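Local structure of catalase (Corynebacterium glutamicum, 4B7H) at residues A[199-204]-A[237-242]; A[271-276]-A[308-313]. The protein breaks down hydrogen peroxide to water and oxygen as a haem catalase that also holds NADPH, and is inhibited by nitric oxide. All blocks are in the same frame, centred on the assembly; numbering follows the deposited sequence.

Contact 1: residues A[199-204]-A[237-242]; sequences TPKTSR and DCFTDA
Pro200 and Cys238 form a single beta bridge, CA to CA 4.1 Å, which ties the loop after helix 187-194 to the turn leading into helix 241-250 of the catalase fold. Two backbone hydrogen bonds flank it. Lys201 N reaches Asp237 O at 2.8 Å in an almost straight bond (172° at the hydrogen), while Phe239 N gives a more bent one to Thr199 O. Weaker CA-H...O contacts, Cys238 CA to Thr199 O and Pro200 CA to Asp237 O, fill in between, so each of these two carbonyl oxygens receives both an N-H and a CA-H.

A side-chain hydroxyl adds a third bond. With chi1 at 54°, Thr199 OG1 sits between its own N and carbonyl carbon, from where it donates to Phe239 O at 2.7 Å, coming from above the carbonyl plane. Thr240, the next residue, is the N-cap of helix 241-250, so this grip falls right at the helix start.

Lys201 NZ and Asp237 OD1 make a long salt bridge of 3.8 Å, and the carboxylate packs more closely on the methylenes, Lys201 CE lying 3.4 Å from Asp237 OD1.

Apolar packing centres on Phe239, whose side chain also touches Ala244 and Val247 of helix 241-250. The extended Lys201 chain passes over one face of its ring, and Lys201 CG stands 3.5 Å from the centroid of the Phe239 ring, just 7° off the normal, a CH-pi contact squarely above the ring centre.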
ATOM      1  N   THR A 199     -35.218   6.844  -9.098  1.00  9.98           N
ATOM      2  CA  THR A 199     -34.842   8.217  -8.780  1.00 11.15           C
ATOM      3  C   THR A 199     -35.549   8.776  -7.540  1.00 11.71           C
ATOM      4  O   THR A 199     -36.297   9.746  -7.639  1.00 11.54           O
ATOM      5  CB  THR A 199     -35.076   9.168  -9.988  1.00 11.45           C
ATOM      6  OG1 THR A 199     -36.429   9.045 -10.451  1.00 12.35           O
ATOM      7  CG2 THR A 199     -34.138   8.826 -11.140  1.00 11.54           C
ATOM      8  N   PRO A 200     -35.280   8.190  -6.361  1.00 11.40           N
ATOM      9  CA  PRO A 200     -35.858   8.748  -5.134  1.00 10.85           C
ATOM     10  C   PRO A 200     -35.287  10.144  -4.883  1.00  9.59           C
ATOM     11  O   PRO A 200     -34.111  10.372  -5.185  1.00 11.49           O
ATOM     12  CB  PRO A 200     -35.375   7.788  -4.036  1.00 11.04           C
ATOM     13  CG  PRO A 200     -34.637   6.670  -4.731  1.00 12.94           C
ATOM     14  CD  PRO A 200     -34.251   7.174  -6.081  1.00 11.82           C
ATOM     15  N   LYS A 201     -36.077  11.059  -4.330  1.00  9.93           N
ATOM     16  CA  LYS A 201     -35.592  12.427  -4.151  1.00 10.88           C
ATOM     17  C   LYS A 201     -34.472  12.515  -3.117  1.00 10.13           C
ATOM     18  O   LYS A 201     -33.508  13.266  -3.304  1.00 10.83           O
ATOM     19  CB  LYS A 201     -36.725  13.382  -3.769  1.00 11.56           C
ATOM     20  CG  LYS A 201     -37.759  13.571  -4.861  1.00 13.70           C
ATOM     21  CD  LYS A 201     -38.746  14.669  -4.502  1.00 15.42           C
ATOM     22  CE  LYS A 201     -39.804  14.814  -5.590  1.00 15.80           C
ATOM     23  NZ  LYS A 201     -40.668  16.007  -5.383  1.00 22.30           N
ATOM     24  N   THR A 202     -34.611  11.775  -2.019  1.00  9.95           N
ATOM     25  CA  THR A 202     -33.662  11.859  -0.917  1.00  9.43           C
ATOM     26  C   THR A 202     -33.365  10.473  -0.369  1.00  9.82           C
ATOM     27  O   THR A 202     -33.992   9.477  -0.762  1.00 11.07           O
ATOM     28  CB  THR A 202     -34.208  12.704   0.263  1.00 10.28           C
ATOM     29  OG1 THR A 202     -35.162  11.926   0.996  1.00 11.13           O
ATOM     30  CG2 THR A 202     -34.863  14.003  -0.214  1.00 10.88           C
ATOM     31  N   SER A 203     -32.419  10.411   0.560  1.00  9.36           N
ATOM     32  CA  SER A 203     -32.162   9.174   1.283  1.00  9.05           C
ATOM     33  C   SER A 203     -33.253   8.849   2.290  1.00  8.83           C
ATOM     34  O   SER A 203     -33.400   7.691   2.692  1.00  9.53           O
ATOM     35  CB  SER A 203     -30.837   9.263   2.024  1.00  8.79           C
ATOM     36  OG  SER A 203     -29.770   9.440   1.124  1.00  9.54           O
ATOM     37  N   ARG A 204     -33.992   9.874   2.721  1.00  9.71           N
ATOM     38  CA  ARG A 204     -35.027   9.716   3.738  1.00 10.14           C
ATOM     39  C   ARG A 204     -36.343   9.216   3.156  1.00 10.49           C
ATOM     40  O   ARG A 204     -37.172   8.648   3.878  1.00 11.23           O
ATOM     41  CB  ARG A 204     -35.269  11.049   4.452  1.00 10.17           C
ATOM     42  CG  ARG A 204     -34.001  11.672   5.040  1.00  9.85           C
ATOM     43  CD  ARG A 204     -34.291  13.013   5.710  1.00 10.94           C
ATOM     44  NE  ARG A 204     -34.609  14.051   4.734  1.00 11.34           N
ATOM     45  CZ  ARG A 204     -35.727  14.767   4.717  1.00 11.64           C
ATOM     46  NH1 ARG A 204     -36.671  14.581   5.635  1.00 13.66           N
ATOM     47  NH2 ARG A 204     -35.896  15.681   3.771  1.00 12.32           N
ATOM     48  N   ASP A 237     -40.751   9.134  -2.180  1.00 12.45           N
ATOM     49  CA  ASP A 237     -40.962  10.370  -2.922  1.00 12.73           C
ATOM     50  C   ASP A 237     -39.918  10.388  -4.032  1.00 12.87           C
ATOM     51  O   ASP A 237     -38.721  10.316  -3.748  1.00 14.14           O
ATOM     52  CB  ASP A 237     -40.795  11.573  -1.988  1.00 15.55           C
ATOM     53  CG  ASP A 237     -41.273  12.868  -2.604  1.00 21.08           C
ATOM     54  OD1 ASP A 237     -41.886  12.830  -3.693  1.00 22.12           O
ATOM     55  OD2 ASP A 237     -41.042  13.931  -1.987  1.00 22.58           O
ATOM     56  N   CYS A 238     -40.360  10.454  -5.288  1.00 13.05           N
ATOM     57  CA  CYS A 238     -39.452  10.259  -6.419  1.00 12.29           C
ATOM     58  C   CYS A 238     -39.477  11.408  -7.412  1.00 12.14           C
ATOM     59  O   CYS A 238     -40.542  11.966  -7.695  1.00 13.85           O
ATOM     60  CB  CYS A 238     -39.791   8.956  -7.164  1.00 14.20           C
ATOM     61  SG  CYS A 238     -39.791   7.473  -6.142  1.00 16.53           S
ATOM     62  N   PHE A 239     -38.300  11.734  -7.951  1.00 11.41           N
ATOM     63  CA  PHE A 239     -38.179  12.625  -9.100  1.00 11.24           C
ATOM     64  C   PHE A 239     -38.642  11.880 -10.337  1.00 11.66           C
ATOM     65  O   PHE A 239     -38.629  10.648 -10.369  1.00 13.07           O
ATOM     66  CB  PHE A 239     -36.716  13.007  -9.331  1.00 11.60           C
ATOM     67  CG  PHE A 239     -36.165  13.968  -8.323  1.00 11.76           C
ATOM     68  CD1 PHE A 239     -36.813  15.165  -8.046  1.00 13.23           C
ATOM     69  CD2 PHE A 239     -34.972  13.683  -7.668  1.00 13.30           C
ATOM     70  CE1 PHE A 239     -36.291  16.051  -7.108  1.00 13.74           C
ATOM     71  CE2 PHE A 239     -34.446  14.561  -6.732  1.00 12.91           C
ATOM     72  CZ  PHE A 239     -35.103  15.747  -6.456  1.00 14.22           C
ATOM     73  N   THR A 240     -39.048  12.619 -11.363  1.00 12.28           N
ATOM     74  CA  THR A 240     -39.133  12.038 -12.697  1.00 11.71           C
ATOM     75  C   THR A 240     -37.719  11.925 -13.260  1.00 11.93           C
ATOM     76  O   THR A 240     -36.769  12.446 -12.675  1.00 12.09           O
ATOM     77  CB  THR A 240     -39.941  12.924 -13.648  1.00 12.97           C
ATOM     78  OG1 THR A 240     -39.286  14.193 -13.767  1.00 12.71           O
ATOM     79  CG2 THR A 240     -41.363  13.120 -13.133  1.00 14.75           C
ATOM     80  N   ASP A 241     -37.580  11.252 -14.398  1.00 11.79           N
ATOM     81  CA  ASP A 241     -36.290  11.118 -15.065  1.00 12.55           C
ATOM     82  C   ASP A 241     -35.703  12.503 -15.338  1.00 12.57           C
ATOM     83  O   ASP A 241     -34.536  12.758 -15.036  1.00 12.48           O
ATOM     84  CB  ASP A 241     -36.478  10.337 -16.371  1.00 13.94           C
ATOM     85  CG  ASP A 241     -35.180   9.766 -16.919  1.00 17.94           C
ATOM     86  OD1 ASP A 241     -34.350   9.260 -16.132  1.00 19.35           O
ATOM     87  OD2 ASP A 241     -34.997   9.809 -18.153  1.00 24.07           O
ATOM     88  N   ALA A 242     -36.520  13.411 -15.866  1.00 13.56           N
ATOM     89  CA  ALA A 242     -36.061  14.761 -16.195  1.00 13.29           C
ATOM     90  C   ALA A 242     -35.663  15.571 -14.960  1.00 12.40           C
ATOM     91  O   ALA A 242     -34.639  16.265 -14.962  1.00 12.77           O
ATOM     92  CB  ALA A 242     -37.124  15.504 -17.000  1.00 13.98           C
TER

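Contact 2: residues A[271-276]-A[308-313]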
ATOM      1  N   TRP A 271     -37.443   4.959  10.209  1.00 10.32           N
ATOM      2  CA  TRP A 271     -37.931   3.814   9.449  1.00  9.88           C
ATOM      3  C   TRP A 271     -38.493   2.781  10.408  1.00 10.28           C
ATOM      4  O   TRP A 271     -37.897   2.511  11.454  1.00 11.64           O
ATOM      5  CB  TRP A 271     -36.794   3.153   8.671  1.00 10.12           C
ATOM      6  CG  TRP A 271     -36.352   3.888   7.442  1.00  9.34           C
ATOM      7  CD1 TRP A 271     -36.669   3.580   6.146  1.00  9.97           C
ATOM      8  CD2 TRP A 271     -35.517   5.054   7.384  1.00  9.29           C
ATOM      9  NE1 TRP A 271     -36.083   4.485   5.286  1.00 10.40           N
ATOM     10  CE2 TRP A 271     -35.365   5.393   6.020  1.00  9.78           C
ATOM     11  CE3 TRP A 271     -34.875   5.837   8.351  1.00 10.08           C
ATOM     12  CZ2 TRP A 271     -34.598   6.482   5.598  1.00  9.79           C
ATOM     13  CZ3 TRP A 271     -34.111   6.923   7.932  1.00 11.26           C
ATOM     14  CH2 TRP A 271     -33.978   7.235   6.565  1.00 10.88           C
ATOM     15  N   ASP A 272     -39.630   2.195  10.050  1.00 11.95           N
ATOM     16  CA  ASP A 272     -40.148   1.062  10.809  1.00 12.76           C
ATOM     17  C   ASP A 272     -39.486  -0.238  10.349  1.00 12.37           C
ATOM     18  O   ASP A 272     -39.438  -0.531   9.155  1.00 14.79           O
ATOM     19  CB  ASP A 272     -41.667   0.992  10.696  1.00 13.89           C
ATOM     20  CG  ASP A 272     -42.343   2.119  11.441  1.00 14.77           C
ATOM     21  OD1 ASP A 272     -42.341   2.078  12.692  1.00 18.37           O
ATOM     22  OD2 ASP A 272     -42.851   3.052  10.785  1.00 19.55           O
ATOM     23  N   VAL A 273     -38.950  -0.992  11.307  1.00 11.51           N
ATOM     24  CA  VAL A 273     -38.254  -2.249  11.028  1.00 11.86           C
ATOM     25  C   VAL A 273     -39.236  -3.412  11.067  1.00 11.70           C
ATOM     26  O   VAL A 273     -39.884  -3.650  12.086  1.00 11.63           O
ATOM     27  CB  VAL A 273     -37.130  -2.507  12.054  1.00 12.59           C
ATOM     28  CG1 VAL A 273     -36.440  -3.835  11.767  1.00 14.58           C
ATOM     29  CG2 VAL A 273     -36.119  -1.364  12.040  1.00 14.05           C
ATOM     30  N   LYS A 274     -39.354  -4.123   9.952  1.00 12.76           N
ATOM     31  CA  LYS A 274     -40.277  -5.247   9.850  1.00 12.26           C
ATOM     32  C   LYS A 274     -39.571  -6.429   9.197  1.00 12.76           C
ATOM     33  O   LYS A 274     -38.538  -6.262   8.540  1.00 12.62           O
ATOM     34  CB  LYS A 274     -41.524  -4.857   9.039  1.00 13.97           C
ATOM     35  CG  LYS A 274     -42.189  -3.556   9.486  1.00 14.15           C
ATOM     36  CD  LYS A 274     -43.492  -3.290   8.741  1.00 15.55           C
ATOM     37  CE  LYS A 274     -44.102  -1.954   9.158  1.00 17.85           C
ATOM     38  NZ  LYS A 274     -44.488  -1.950  10.594  1.00 20.29           N
ATOM     39  N   VAL A 275     -40.111  -7.624   9.398  1.00 12.59           N
ATOM     40  CA  VAL A 275     -39.596  -8.810   8.733  1.00 11.17           C
ATOM     41  C   VAL A 275     -40.710  -9.626   8.102  1.00 12.08           C
ATOM     42  O   VAL A 275     -41.851  -9.602   8.561  1.00 13.79           O
ATOM     43  CB  VAL A 275     -38.811  -9.730   9.697  1.00 12.33           C
ATOM     44  CG1 VAL A 275     -37.444  -9.126  10.009  1.00 14.06           C
ATOM     45  CG2 VAL A 275     -39.610 -10.002  10.982  1.00 13.19           C
ATOM     46  N   GLN A 276     -40.370 -10.328   7.027  1.00 11.70           N
ATOM     47  CA  GLN A 276     -41.158 -11.468   6.584  1.00 11.07           C
ATOM     48  C   GLN A 276     -40.531 -12.689   7.227  1.00 10.70           C
ATOM     49  O   GLN A 276     -39.305 -12.796   7.301  1.00 11.42           O
ATOM     50  CB  GLN A 276     -41.114 -11.617   5.065  1.00 11.84           C
ATOM     51  CG  GLN A 276     -41.758 -10.480   4.296  1.00 11.14           C
ATOM     52  CD  GLN A 276     -41.576 -10.623   2.808  1.00 12.00           C
ATOM     53  OE1 GLN A 276     -40.476 -10.430   2.288  1.00 12.88           O
ATOM     54  NE2 GLN A 276     -42.655 -10.969   2.105  1.00 12.36           N
ATOM     55  N   GLY A 308     -39.702  -3.031  15.328  1.00 11.40           N
ATOM     56  CA  GLY A 308     -39.356  -1.797  16.018  1.00 11.32           C
ATOM     57  C   GLY A 308     -39.143  -0.684  15.013  1.00 11.55           C
ATOM     58  O   GLY A 308     -39.720  -0.722  13.928  1.00 11.97           O
ATOM     59  N   TYR A 309     -38.341   0.318  15.368  1.00 11.36           N
ATOM     60  CA  TYR A 309     -38.022   1.392  14.435  1.00 11.71           C
ATOM     61  C   TYR A 309     -36.585   1.831  14.649  1.00 11.46           C
ATOM     62  O   TYR A 309     -35.993   1.557  15.698  1.00 11.65           O
ATOM     63  CB  TYR A 309     -38.969   2.589  14.620  1.00 12.41           C
ATOM     64  CG  TYR A 309     -38.770   3.354  15.917  1.00 12.77           C
ATOM     65  CD1 TYR A 309     -39.448   2.991  17.076  1.00 14.08           C
ATOM     66  CD2 TYR A 309     -37.910   4.449  15.979  1.00 12.54           C
ATOM     67  CE1 TYR A 309     -39.264   3.691  18.266  1.00 13.98           C
ATOM     68  CE2 TYR A 309     -37.715   5.152  17.155  1.00 14.92           C
ATOM     69  CZ  TYR A 309     -38.396   4.774  18.299  1.00 15.44           C
ATOM     70  OH  TYR A 309     -38.198   5.486  19.469  1.00 16.96           O
ATOM     71  N   PHE A 310     -36.018   2.523  13.668  1.00 11.51           N
ATOM     72  CA  PHE A 310     -34.757   3.212  13.907  1.00 12.22           C
ATOM     73  C   PHE A 310     -34.865   4.670  13.478  1.00 11.58           C
ATOM     74  O   PHE A 310     -35.694   5.029  12.634  1.00 11.23           O
ATOM     75  CB  PHE A 310     -33.535   2.475  13.314  1.00 10.97           C
ATOM     76  CG  PHE A 310     -33.448   2.490  11.810  1.00 11.35           C
ATOM     77  CD1 PHE A 310     -32.963   3.605  11.137  1.00 14.09           C
ATOM     78  CD2 PHE A 310     -33.788   1.359  11.072  1.00 13.59           C
ATOM     79  CE1 PHE A 310     -32.850   3.608   9.754  1.00 14.31           C
ATOM     80  CE2 PHE A 310     -33.685   1.354   9.685  1.00 15.57           C
ATOM     81  CZ  PHE A 310     -33.217   2.483   9.028  1.00 15.12           C
ATOM     82  N   ILE A 311     -34.047   5.505  14.106  1.00 10.26           N
ATOM     83  CA  ILE A 311     -34.082   6.945  13.913  1.00 10.43           C
ATOM     84  C   ILE A 311     -32.659   7.438  13.682  1.00 10.12           C
ATOM     85  O   ILE A 311     -31.717   6.929  14.295  1.00 10.65           O
ATOM     86  CB  ILE A 311     -34.737   7.640  15.144  1.00 11.41           C
ATOM     87  CG1 ILE A 311     -34.850   9.153  14.948  1.00 12.42           C
ATOM     88  CG2 ILE A 311     -34.012   7.275  16.447  1.00 12.68           C
ATOM     89  CD1 ILE A 311     -35.705   9.839  16.012  1.00 16.06           C
ATOM     90  N   LEU A 312     -32.496   8.387  12.765  1.00  9.72           N
ATOM     91  CA  LEU A 312     -31.178   8.967  12.523  1.00  8.96           C
ATOM     92  C   LEU A 312     -31.146  10.329  13.202  1.00  9.40           C
ATOM     93  O   LEU A 312     -31.855  11.256  12.779  1.00 10.82           O
ATOM     94  CB  LEU A 312     -30.897   9.107  11.025  1.00  9.53           C
ATOM     95  CG  LEU A 312     -31.045   7.822  10.205  1.00  9.12           C
ATOM     96  CD1 LEU A 312     -30.709   8.072   8.734  1.00 10.65           C
ATOM     97  CD2 LEU A 312     -30.178   6.709  10.781  1.00 10.20           C
ATOM     98  N   ASN A 313     -30.342  10.449  14.256  1.00  9.95           N
ATOM     99  CA  ASN A 313     -30.333  11.680  15.046  1.00  9.90           C
ATOM    100  C   ASN A 313     -28.956  12.295  15.301  1.00 11.00           C
ATOM    101  O   ASN A 313     -28.823  13.183  16.139  1.00 12.59           O
ATOM    102  CB  ASN A 313     -31.087  11.485  16.374  1.00 12.50           C
ATOM    103  CG  ASN A 313     -30.431  10.449  17.282  1.00 13.49           C
ATOM    104  OD1 ASN A 313     -29.350   9.924  16.983  1.00 12.60           O
ATOM    105  ND2 ASN A 313     -31.085  10.153  18.403  1.00 15.90           N
TER
HETATM  106  O   HOH W   1     -42.891   0.024  14.170  1.00 26.84           O
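Phe310 turns CG between its backbone N and carbonyl carbon (chi1 71°), which swings the ring back over the neighbouring strand; Trp271 holds CG beside its own N (chi1 -76°). Together these torsions set Trp271 CB over one face of the Phe310 ring, offset toward the rim, 3.9 Å from the centroid. The indole five-membered ring and the phenyl are near parallel, 17° apart, but slid so far that they barely overlap; the closest approach of the two side chains is from CE3, on the six-membered ring of the Trp271 indole, to Phe310 CE1 at 3.3 Å. Val273 CG2 meets the edge of the same phenyl at CD2, and Leu312 CD1 packs against Trp271 CZ3. The indole NE1 bonds to Gln206 O.

Between the strands, Trp271 and Phe310 exchange N-H...O bonds of 3.0 Å (Trp271 N to Phe310 O) and 2.9 Å (Phe310 N to Trp271 O). Val273 N binds Gly308 O at 2.7 Å, whereas the bond from Gly308 N to Val273 O is weak. On the other face Asp272 pairs with Arg233, and Tyr309 stacks on His81. Hydrogen-bonded pairs Trp271-Phe310 and Val273-Gly308 flanking non-hydrogen-bonded Asp272-Tyr309 are the antiparallel pattern, here in the beta barrel characteristic of haem catalases.

In the fold
Contact 2 lies in the buried beta structure, whereas contact 1 is only partly buried and joins a loop to the run into helix 241-250 by a single bridge. Chemistry follows place: regular antiparallel bonding with aromatic and aliphatic packing in 271-276/308-313, but a mixture of backbone bonds, a threonine hydroxyl, a long ion pair and a lysine methylene over a ring in 199-204/237-242. Their centres are about 21 Å apart, and both segments of contact 1 precede those of contact 2 in the sequence. They still touch, because Ser203 O and Arg204 CA pack on Trp271 CZ2. Strand 223-232 links them too: its Thr232 OG1 hydrogen-bonds to Arg204 O, and it pairs with strand 270-279.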